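Long-range contact in uncharacterized protein conserved in bacteria (Cupriavidus necator, PDB 5DMH), which catalyses the ATP-dependent phosphorylation of 3-oxo-tetronate to 3-oxo-tetronate 4-phosphate: residues A[410-422]-A[438-451]. Residues are numbered along the deposited sequence; the frame is centred on the assembly and turned at random. Where two conformers were deposited one is given.
Sequences IGAQIAPGVPATV and FGGPDFFDEALRQL
Pro416 O accepts two hydrogen bonds, one from Asn153 ND2 and one from a water at 2.9 Å; the water in turn accepts Gly439 N. Gly439 has positive phi, and a CB there would run into Phe443 CD1. Gly417 also has positive phi, in a type II turn from Ala415 to Val418; lacking a side chain, it lets the Phe438 ring lie close, with Gly417 O near the ring plane at its edge, 3.9 Å from Phe438 CD2. In the loop that leads into helix 443-451, the Phe438 side chain lies about 8 Å from the bound ADP. Strands 407-415 and 418-423 meet at this turn as a beta hairpin in the nucleotide-binding C-terminal domain, and a classic beta bulge sets Ile414 and Ala415 both against Val418. Branched Val418 meets Phe438 CB with CG2, while CG1, anti to its backbone N (chi1 -164°), reaches Phe443 CZ at 3.6 Å. The Phe443 side chain approaches Val418 from the opposite direction; Ala415 CB touches its ring edge near the plane, and Ala447 CB covers one face. Ile414 crosses Phe443 at about a right angle, its CG2 3.7 Å from Phe443 CE1. The long, extended Gln450 slides past Ile414 in the reverse sense, carrying NE2 to 3.1 Å from Ala412 O while its amide carbon CD packs on Ile414 CG1. At the helix's C-terminal end, Leu451 CD2 rests 3.9 Å from CB of small Ala420 on the strand.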
ATOM      1  N   ILE A 410      -1.145  11.761   8.586  1.00 21.28           N
ATOM      2  CA  ILE A 410       0.148  11.415   8.009  1.00 20.57           C
ATOM      3  C   ILE A 410       1.256  12.330   8.517  1.00 21.14           C
ATOM      4  O   ILE A 410       1.170  13.548   8.400  1.00 22.04           O
ATOM      5  CB  ILE A 410       0.060  11.492   6.461  1.00 26.81           C
ATOM      6  CG1 ILE A 410      -1.206  10.764   5.968  1.00 27.37           C
ATOM      7  CG2 ILE A 410       1.296  10.920   5.808  1.00 26.71           C
ATOM      8  CD1 ILE A 410      -1.307   9.279   6.379  1.00 26.25           C
ATOM      9  N   GLY A 411       2.283  11.744   9.110  1.00 24.90           N
ATOM     10  CA  GLY A 411       3.413  12.510   9.595  1.00 23.23           C
ATOM     11  C   GLY A 411       4.565  12.414   8.610  1.00 28.05           C
ATOM     12  O   GLY A 411       4.344  12.288   7.396  1.00 24.81           O
ATOM     13  N   ALA A 412       5.783  12.415   9.140  1.00 24.35           N
ATOM     14  CA  ALA A 412       6.981  12.503   8.325  1.00 26.51           C
ATOM     15  C   ALA A 412       7.404  11.163   7.767  1.00 22.59           C
ATOM     16  O   ALA A 412       7.170  10.122   8.382  1.00 20.33           O
ATOM     17  CB  ALA A 412       8.128  13.119   9.128  1.00 26.79           C
ATOM     18  N   GLN A 413       8.045  11.199   6.597  1.00 23.04           N
ATOM     19  CA  GLN A 413       8.556   9.985   5.973  1.00 21.95           C
ATOM     20  C   GLN A 413       9.662   9.387   6.840  1.00 20.30           C
ATOM     21  O   GLN A 413      10.582  10.088   7.246  1.00 24.27           O
ATOM     22  CB  GLN A 413       9.105  10.302   4.572  1.00 17.55           C
ATOM     23  CG  GLN A 413       9.676   9.085   3.845  1.00 17.15           C
ATOM     24  CD  GLN A 413       9.915   9.353   2.376  1.00 21.36           C
ATOM     25  OE1 GLN A 413       8.997   9.750   1.640  1.00 22.95           O
ATOM     26  NE2 GLN A 413      11.150   9.160   1.935  1.00 22.63           N
ATOM     27  N   ILE A 414       9.557   8.091   7.118  1.00 20.03           N
ATOM     28  CA  ILE A 414      10.612   7.332   7.787  1.00 25.87           C
ATOM     29  C   ILE A 414      11.592   6.732   6.764  1.00 23.62           C
ATOM     30  O   ILE A 414      12.802   6.839   6.922  1.00 23.99           O
ATOM     31  CB  ILE A 414      10.005   6.195   8.617  1.00 24.30           C
ATOM     32  CG1 ILE A 414       8.996   6.760   9.629  1.00 22.55           C
ATOM     33  CG2 ILE A 414      11.096   5.388   9.305  1.00 18.83           C
ATOM     34  CD1 ILE A 414       8.089   5.696  10.207  1.00 21.86           C
ATOM     35  N   ALA A 415      11.042   6.111   5.725  1.00 17.60           N
ATOM     36  CA  ALA A 415      11.794   5.550   4.598  1.00 17.89           C
ATOM     37  C   ALA A 415      10.951   5.746   3.350  1.00 21.46           C
ATOM     38  O   ALA A 415       9.753   5.974   3.450  1.00 15.86           O
ATOM     39  CB  ALA A 415      12.044   4.094   4.802  1.00 13.86           C
ATOM     40  N   PRO A 416      11.555   5.655   2.172  1.00 18.07           N
ATOM     41  CA  PRO A 416      10.708   5.817   0.982  1.00 16.48           C
ATOM     42  C   PRO A 416       9.501   4.880   1.016  1.00 16.83           C
ATOM     43  O   PRO A 416       9.618   3.674   1.298  1.00 18.91           O
ATOM     44  CB  PRO A 416      11.668   5.504  -0.177  1.00 20.57           C
ATOM     45  CG  PRO A 416      13.042   5.858   0.380  1.00 24.38           C
ATOM     46  CD  PRO A 416      12.966   5.425   1.834  1.00 19.25           C
ATOM     47  N   GLY A 417       8.327   5.455   0.760  1.00 16.61           N
ATOM     48  CA  GLY A 417       7.083   4.730   0.801  1.00 15.29           C
ATOM     49  C   GLY A 417       6.483   4.474   2.191  1.00 19.34           C
ATOM     50  O   GLY A 417       5.446   3.834   2.276  1.00 18.10           O
ATOM     51  N   VAL A 418       7.127   4.952   3.263  1.00 15.66           N
ATOM     52  CA  VAL A 418       6.671   4.648   4.623  1.00 15.40           C
ATOM     53  C   VAL A 418       6.685   5.864   5.556  1.00 15.36           C
ATOM     54  O   VAL A 418       7.727   6.239   6.109  1.00 17.98           O
ATOM     55  CB  VAL A 418       7.480   3.527   5.285  1.00 18.05           C
ATOM     56  CG1 VAL A 418       6.715   2.986   6.527  1.00 18.70           C
ATOM     57  CG2 VAL A 418       7.761   2.397   4.314  1.00 17.24           C
ATOM     58  N   PRO A 419       5.520   6.481   5.758  1.00 15.08           N
ATOM     59  CA  PRO A 419       5.427   7.588   6.713  1.00 16.71           C
ATOM     60  C   PRO A 419       5.109   7.137   8.132  1.00 16.33           C
ATOM     61  O   PRO A 419       4.545   6.054   8.296  1.00 17.58           O
ATOM     62  CB  PRO A 419       4.239   8.367   6.199  1.00 17.11           C
ATOM     63  CG  PRO A 419       3.340   7.282   5.634  1.00 16.60           C
ATOM     64  CD  PRO A 419       4.262   6.291   5.011  1.00 17.21           C
ATOM     65  N   ALA A 420       5.515   7.925   9.122  1.00 20.08           N
ATOM     66  CA  ALA A 420       4.928   7.839  10.474  1.00 17.49           C
ATOM     67  C   ALA A 420       3.480   8.321  10.367  1.00 20.14           C
ATOM     68  O   ALA A 420       3.181   9.183   9.542  1.00 20.99           O
ATOM     69  CB  ALA A 420       5.696   8.714  11.458  1.00 24.13           C
ATOM     70  N   THR A 421       2.592   7.766  11.189  1.00 19.25           N
ATOM     71  CA  THR A 421       1.182   8.162  11.205  1.00 17.14           C
ATOM     72  C   THR A 421       0.698   8.179  12.646  1.00 24.04           C
ATOM     73  O   THR A 421       1.304   7.556  13.519  1.00 22.12           O
ATOM     74  CB  THR A 421       0.271   7.186  10.387  1.00 20.42           C
ATOM     75  OG1 THR A 421       0.146   5.931  11.064  1.00 21.73           O
ATOM     76  CG2 THR A 421       0.811   6.930   8.979  1.00 21.78           C
ATOM     77  N   VAL A 422      -0.387   8.908  12.902  1.00 21.87           N
ATOM     78  CA  VAL A 422      -1.031   8.831  14.190  1.00 20.91           C
ATOM     79  C   VAL A 422      -2.544   8.751  14.012  1.00 27.42           C
ATOM     80  O   VAL A 422      -3.077   9.231  13.015  1.00 23.08           O
ATOM     81  CB  VAL A 422      -0.637  10.015  15.087  1.00 29.17           C
ATOM     82  CG1 VAL A 422       0.854   9.945  15.401  1.00 27.18           C
ATOM     83  CG2 VAL A 422      -0.998  11.347  14.433  1.00 29.91           C
ATOM     84  N   PHE A 438       9.735  -2.528   1.616  1.00 12.88           N
ATOM     85  CA  PHE A 438      10.291  -1.207   1.882  1.00 14.89           C
ATOM     86  C   PHE A 438      11.128  -1.146   3.152  1.00 14.19           C
ATOM     87  O   PHE A 438      11.060  -2.053   4.016  1.00 16.33           O
ATOM     88  CB  PHE A 438       9.188  -0.157   1.965  1.00 14.98           C
ATOM     89  CG  PHE A 438       8.461   0.077   0.673  1.00 17.73           C
ATOM     90  CD1 PHE A 438       8.912  -0.482  -0.528  1.00 19.05           C
ATOM     91  CD2 PHE A 438       7.299   0.846   0.664  1.00 18.22           C
ATOM     92  CE1 PHE A 438       8.205  -0.250  -1.718  1.00 22.35           C
ATOM     93  CE2 PHE A 438       6.608   1.076  -0.518  1.00 18.09           C
ATOM     94  CZ  PHE A 438       7.055   0.524  -1.696  1.00 18.20           C
ATOM     95  N   GLY A 439      11.909  -0.068   3.253  1.00 15.68           N
ATOM     96  CA  GLY A 439      12.744   0.192   4.403  1.00 18.37           C
ATOM     97  C   GLY A 439      14.118  -0.452   4.285  1.00 14.68           C
ATOM     98  O   GLY A 439      14.286  -1.477   3.625  1.00 16.17           O
ATOM     99  N   GLY A 440      15.078   0.135   4.981  1.00 18.82           N
ATOM    100  CA  GLY A 440      16.417  -0.408   5.070  1.00 19.96           C
ATOM    101  C   GLY A 440      16.525  -1.446   6.169  1.00 19.29           C
ATOM    102  O   GLY A 440      15.531  -1.739   6.869  1.00 18.11           O
ATOM    103  N   PRO A 441      17.719  -2.038   6.330  1.00 18.35           N
ATOM    104  CA  PRO A 441      17.929  -3.063   7.362  1.00 17.38           C
ATOM    105  C   PRO A 441      17.585  -2.648   8.776  1.00 18.94           C
ATOM    106  O   PRO A 441      17.185  -3.499   9.577  1.00 18.63           O
ATOM    107  CB  PRO A 441      19.436  -3.340   7.277  1.00 27.55           C
ATOM    108  CG  PRO A 441      19.810  -2.945   5.899  1.00 32.69           C
ATOM    109  CD  PRO A 441      18.916  -1.842   5.492  1.00 23.97           C
ATOM    110  N   ASP A 442      17.733  -1.357   9.054  0.50 18.53           N
ATOM    111  CA  ASP A 442      17.542  -0.829  10.394  0.50 20.01           C
ATOM    112  C   ASP A 442      16.151  -0.242  10.636  0.50 20.90           C
ATOM    113  O   ASP A 442      15.931   0.450  11.630  0.50 19.87           O
ATOM    114  CB  ASP A 442      18.612   0.217  10.670  0.50 23.48           C
ATOM    115  CG  ASP A 442      20.010  -0.396  10.761  0.50 28.75           C
ATOM    116  OD1 ASP A 442      20.144  -1.491  11.347  0.50 33.86           O
ATOM    117  OD2 ASP A 442      20.962   0.194  10.228  0.50 23.66           O
ATOM    118  N   PHE A 443      15.212  -0.536   9.741  1.00 19.32           N
ATOM    119  CA  PHE A 443      13.932   0.130   9.745  1.00 22.09           C
ATOM    120  C   PHE A 443      13.137  -0.007  11.064  1.00 18.12           C
ATOM    121  O   PHE A 443      12.524   0.943  11.494  1.00 16.94           O
ATOM    122  CB  PHE A 443      13.072  -0.357   8.599  1.00 20.95           C
ATOM    123  CG  PHE A 443      11.707   0.240   8.600  1.00 16.03           C
ATOM    124  CD1 PHE A 443      11.475   1.459   8.004  1.00 15.68           C
ATOM    125  CD2 PHE A 443      10.645  -0.419   9.238  1.00 17.11           C
ATOM    126  CE1 PHE A 443      10.186   2.004   8.017  1.00 16.28           C
ATOM    127  CE2 PHE A 443       9.394   0.130   9.277  1.00 19.96           C
ATOM    128  CZ  PHE A 443       9.150   1.334   8.668  1.00 19.74           C
ATOM    129  N   PHE A 444      13.158  -1.175  11.699  1.00 18.21           N
ATOM    130  CA  PHE A 444      12.309  -1.382  12.861  1.00 18.67           C
ATOM    131  C   PHE A 444      12.673  -0.362  13.953  1.00 21.38           C
ATOM    132  O   PHE A 444      11.793   0.268  14.557  1.00 19.37           O
ATOM    133  CB  PHE A 444      12.451  -2.807  13.411  1.00 16.39           C
ATOM    134  CG  PHE A 444      11.890  -3.892  12.534  1.00 17.93           C
ATOM    135  CD1 PHE A 444      10.966  -3.639  11.511  1.00 15.75           C
ATOM    136  CD2 PHE A 444      12.263  -5.197  12.761  1.00 15.02           C
ATOM    137  CE1 PHE A 444      10.470  -4.667  10.770  1.00 15.68           C
ATOM    138  CE2 PHE A 444      11.765  -6.215  12.016  1.00 18.56           C
ATOM    139  CZ  PHE A 444      10.855  -5.957  11.010  1.00 18.13           C
ATOM    140  N   ASP A 445      13.971  -0.201  14.215  1.00 20.19           N
ATOM    141  CA  ASP A 445      14.448   0.778  15.197  1.00 18.06           C
ATOM    142  C   ASP A 445      14.213   2.205  14.754  1.00 21.27           C
ATOM    143  O   ASP A 445      13.776   3.041  15.541  1.00 20.09           O
ATOM    144  CB  ASP A 445      15.943   0.572  15.530  1.00 22.10           C
ATOM    145  CG  ASP A 445      16.434   1.541  16.584  1.00 29.76           C
ATOM    146  OD1 ASP A 445      15.962   1.460  17.733  1.00 26.51           O
ATOM    147  OD2 ASP A 445      17.275   2.398  16.282  1.00 27.96           O
ATOM    148  N   GLU A 446      14.523   2.489  13.492  1.00 19.78           N
ATOM    149  CA  GLU A 446      14.257   3.807  12.936  1.00 22.61           C
ATOM    150  C   GLU A 446      12.794   4.212  13.120  1.00 20.15           C
ATOM    151  O   GLU A 446      12.500   5.335  13.555  1.00 20.03           O
ATOM    152  CB  GLU A 446      14.635   3.848  11.457  1.00 22.06           C
ATOM    153  CG  GLU A 446      16.133   3.804  11.223  1.00 23.24           C
ATOM    154  CD  GLU A 446      16.489   3.614   9.759  1.00 30.19           C
ATOM    155  OE1 GLU A 446      15.970   2.675   9.117  1.00 27.45           O
ATOM    156  OE2 GLU A 446      17.270   4.420   9.243  1.00 39.78           O
ATOM    157  N   ALA A 447      11.895   3.292  12.813  1.00 19.41           N
ATOM    158  CA  ALA A 447      10.452   3.543  12.917  1.00 18.71           C
ATOM    159  C   ALA A 447      10.006   3.756  14.373  1.00 21.19           C
ATOM    160  O   ALA A 447       9.330   4.750  14.693  1.00 20.32           O
ATOM    161  CB  ALA A 447       9.696   2.395  12.285  1.00 17.61           C
ATOM    162  N   LEU A 448      10.438   2.864  15.261  1.00 18.26           N
ATOM    163  CA  LEU A 448      10.052   2.960  16.661  1.00 19.83           C
ATOM    164  C   LEU A 448      10.443   4.321  17.219  1.00 19.56           C
ATOM    165  O   LEU A 448       9.667   4.955  17.938  1.00 21.80           O
ATOM    166  CB  LEU A 448      10.720   1.858  17.485  1.00 19.74           C
ATOM    167  CG  LEU A 448      10.009   0.516  17.416  1.00 23.61           C
ATOM    168  CD1 LEU A 448      10.920  -0.522  18.000  1.00 24.46           C
ATOM    169  CD2 LEU A 448       8.671   0.572  18.192  1.00 24.88           C
ATOM    170  N   ARG A 449      11.660   4.758  16.906  1.00 23.06           N
ATOM    171  CA  ARG A 449      12.160   6.050  17.375  1.00 24.41           C
ATOM    172  C   ARG A 449      11.426   7.240  16.782  1.00 22.72           C
ATOM    173  O   ARG A 449      11.169   8.219  17.470  1.00 23.82           O
ATOM    174  CB  ARG A 449      13.667   6.195  17.088  1.00 22.91           C
ATOM    175  CG  ARG A 449      14.534   5.337  17.977  1.00 30.37           C
ATOM    176  CD  ARG A 449      16.012   5.463  17.625  1.00 34.86           C
ATOM    177  NE  ARG A 449      16.844   4.697  18.543  1.00 45.32           N
ATOM    178  CZ  ARG A 449      17.187   5.105  19.768  1.00 54.80           C
ATOM    179  NH1 ARG A 449      16.769   6.277  20.238  1.00 53.34           N
ATOM    180  NH2 ARG A 449      17.951   4.334  20.534  1.00 54.03           N
ATOM    181  N   GLN A 450      11.113   7.188  15.493  1.00 23.24           N
ATOM    182  CA  GLN A 450      10.412   8.301  14.899  1.00 27.86           C
ATOM    183  C   GLN A 450       8.970   8.409  15.427  1.00 26.17           C
ATOM    184  O   GLN A 450       8.443   9.503  15.563  1.00 30.65           O
ATOM    185  CB  GLN A 450      10.423   8.204  13.377  1.00 31.45           C
ATOM    186  CG  GLN A 450      10.091   9.535  12.756  1.00 43.45           C
ATOM    187  CD  GLN A 450      10.307   9.560  11.269  1.00 44.09           C
ATOM    188  OE1 GLN A 450      11.345   9.119  10.765  1.00 37.16           O
ATOM    189  NE2 GLN A 450       9.319  10.073  10.549  1.00 40.59           N
ATOM    190  N   LEU A 451       8.351   7.270  15.742  1.00 22.34           N
ATOM    191  CA  LEU A 451       6.982   7.253  16.265  1.00 21.00           C
ATOM    192  C   LEU A 451       6.910   7.934  17.642  1.00 30.10           C
ATOM    193  O   LEU A 451       5.910   8.572  17.995  1.00 29.18           O
ATOM    194  CB  LEU A 451       6.454   5.814  16.328  1.00 20.69           C
ATOM    195  CG  LEU A 451       6.142   5.068  15.037  1.00 19.77           C
ATOM    196  CD1 LEU A 451       5.449   3.749  15.365  1.00 22.29           C
ATOM    197  CD2 LEU A 451       5.278   5.893  14.090  1.00 22.80           C
TER
HETATM  198  O   HOH W   1      11.929   1.995   1.397  1.00 19.65           O